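Local coordinates for uncharacterized protein (Bacteroides ovatus, PDB 4DQA) that is of unknown function but, with its concanavalin A-like lectin/glucanase domain, probably binds carbohydrate, at residues A[53-58]-A[110-115]. Sequence-based numbering, arbitrary orientation.
Sequences SVVDEY and VLPMRV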
# COMPACT_ATOMS: atom_id res chain seq x y z
N SER A 53 -12.11 20.39 -8.34
CA SER A 53 -13.40 20.00 -7.78
C SER A 53 -14.19 19.08 -8.72
O SER A 53 -15.03 18.31 -8.24
CB SER A 53 -14.28 21.23 -7.38
OG SER A 53 -14.59 22.02 -8.49
N VAL A 54 -13.91 19.13 -10.02
CA VAL A 54 -14.47 18.19 -10.97
C VAL A 54 -14.07 16.75 -10.62
O VAL A 54 -14.88 15.81 -10.66
CB VAL A 54 -14.00 18.59 -12.37
CG1 VAL A 54 -14.19 17.51 -13.38
CG2 VAL A 54 -14.71 19.86 -12.77
N VAL A 55 -12.82 16.55 -10.19
CA VAL A 55 -12.36 15.24 -9.78
C VAL A 55 -13.00 14.83 -8.45
O VAL A 55 -13.37 13.69 -8.25
CB VAL A 55 -10.83 15.22 -9.66
CG1 VAL A 55 -10.33 13.88 -9.15
CG2 VAL A 55 -10.20 15.55 -11.01
N ASP A 56 -13.19 15.80 -7.55
CA ASP A 56 -13.87 15.51 -6.31
C ASP A 56 -15.31 15.07 -6.55
O ASP A 56 -15.79 14.14 -5.90
CB ASP A 56 -13.81 16.73 -5.38
CG ASP A 56 -12.37 17.19 -5.11
OD1 ASP A 56 -11.46 16.35 -5.04
OD2 ASP A 56 -12.18 18.41 -4.95
N GLU A 57 -16.02 15.74 -7.47
CA GLU A 57 -17.38 15.32 -7.78
C GLU A 57 -17.43 13.92 -8.36
O GLU A 57 -18.34 13.15 -8.06
CB GLU A 57 -18.06 16.24 -8.78
CG GLU A 57 -18.47 17.57 -8.26
CD GLU A 57 -19.24 18.34 -9.31
OE1 GLU A 57 -18.61 18.95 -10.19
OE2 GLU A 57 -20.48 18.35 -9.24
N TYR A 58 -16.46 13.60 -9.21
CA TYR A 58 -16.39 12.27 -9.82
C TYR A 58 -16.15 11.25 -8.72
O TYR A 58 -16.83 10.22 -8.62
CB TYR A 58 -15.26 12.25 -10.87
CG TYR A 58 -15.23 10.99 -11.71
CD1 TYR A 58 -14.70 9.84 -11.21
CD2 TYR A 58 -15.71 11.00 -13.01
CE1 TYR A 58 -14.66 8.68 -11.96
CE2 TYR A 58 -15.67 9.84 -13.79
CZ TYR A 58 -15.15 8.70 -13.26
OH TYR A 58 -15.09 7.51 -13.99
N VAL A 110 -5.83 11.30 -12.61
CA VAL A 110 -6.72 11.75 -13.67
C VAL A 110 -6.34 13.14 -14.12
O VAL A 110 -5.89 13.98 -13.33
CB VAL A 110 -8.19 11.71 -13.19
CG1 VAL A 110 -8.38 12.57 -11.95
CG2 VAL A 110 -9.17 12.12 -14.30
N LEU A 111 -6.53 13.37 -15.40
CA LEU A 111 -6.42 14.69 -15.99
C LEU A 111 -7.76 14.98 -16.66
O LEU A 111 -8.09 14.36 -17.67
CB LEU A 111 -5.29 14.73 -17.02
CG LEU A 111 -5.15 16.06 -17.76
CD1 LEU A 111 -4.76 17.15 -16.81
CD2 LEU A 111 -4.12 15.96 -18.89
N PRO A 112 -8.54 15.91 -16.10
CA PRO A 112 -9.82 16.26 -16.70
C PRO A 112 -9.63 17.47 -17.59
O PRO A 112 -9.11 18.48 -17.12
CB PRO A 112 -10.69 16.60 -15.50
CG PRO A 112 -9.73 17.14 -14.48
CD PRO A 112 -8.39 16.47 -14.75
N MSE A 113 -9.99 17.35 -18.86
CA MSE A 113 -9.86 18.47 -19.80
C MSE A 113 -11.23 19.03 -20.16
O MSE A 113 -12.14 18.29 -20.52
CB MSE A 113 -9.20 17.99 -21.08
CG MSE A 113 -7.82 17.38 -20.91
SE MSE A 113 -6.53 18.70 -20.28
CE MSE A 113 -6.94 20.16 -21.39
N ARG A 114 -11.36 20.34 -20.08
CA ARG A 114 -12.58 21.03 -20.44
C ARG A 114 -12.46 21.59 -21.83
O ARG A 114 -11.40 22.07 -22.21
CB ARG A 114 -12.82 22.18 -19.47
CG ARG A 114 -14.12 22.91 -19.71
CD ARG A 114 -14.42 23.85 -18.58
NE ARG A 114 -14.84 23.18 -17.35
CZ ARG A 114 -16.10 22.91 -17.03
NH1 ARG A 114 -17.08 23.22 -17.87
NH2 ARG A 114 -16.39 22.34 -15.86
N VAL A 115 -13.56 21.53 -22.58
CA VAL A 115 -13.63 22.23 -23.86
C VAL A 115 -14.51 23.47 -23.72
O VAL A 115 -15.51 23.49 -22.97
CB VAL A 115 -14.12 21.29 -25.02
CG1 VAL A 115 -15.54 20.80 -24.76
CG2 VAL A 115 -14.04 22.00 -26.37
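Val-55 lays both of its methyls against one methyl of Val-110, CG1. The closer of the two, Val-55 CG2, lies 3.6 Å from Val-110 CG1. This is a helix lying on one face of a beta sheet, in the BT_3987-like N-terminal domain, which belongs to the E-set clan of immunoglobulin-like beta-sandwiches. Helix 52-62 follows strand 43-49 and runs across strand 107-117, the antiparallel partner of that strand. The short segment axes make an angle of 115° and approach to 9.3 Å, so side chains alone bridge the gap. No hydrogen bond links the two segments.

The side chains of Val-110 and Val-55 run past one another in opposing senses. With chi1 at 58°, Val-110 CG1 lies between its own backbone N and carbonyl carbon, and that is the methyl that meets Val-55. Val-55 CG2 also meets the proline ring and lies 3.8 Å from Pro-112 CG. Here the valine side chain and the ring meet roughly perpendicular to each other. That methyl is therefore shared between two residues on the same face of the strand, while Leu-111 between them points away from the helix. Met-68 of strand 67-68 touches both Val-55 and Pro-112 and extends this apolar patch.

One residue earlier on the helix, Val-54 divides its methyls. CG1 stands anti to the backbone N (chi1 163°) and lies a loose 4.2 Å from Pro-112 CB. Ile-128 and Tyr-130 of strand 128-135 also pack on Val-54. Arg-114 closes the contact at its more open margin. Its guanidinium is far from the nearest acid of the helix, with 7.0 Å between Arg-114 NH2 and Glu-57 OE1. Instead, Val-54 CG2 approaches the rim of the guanidinium, close to the plane of the group, 4.3 Å from Arg-114 NH2.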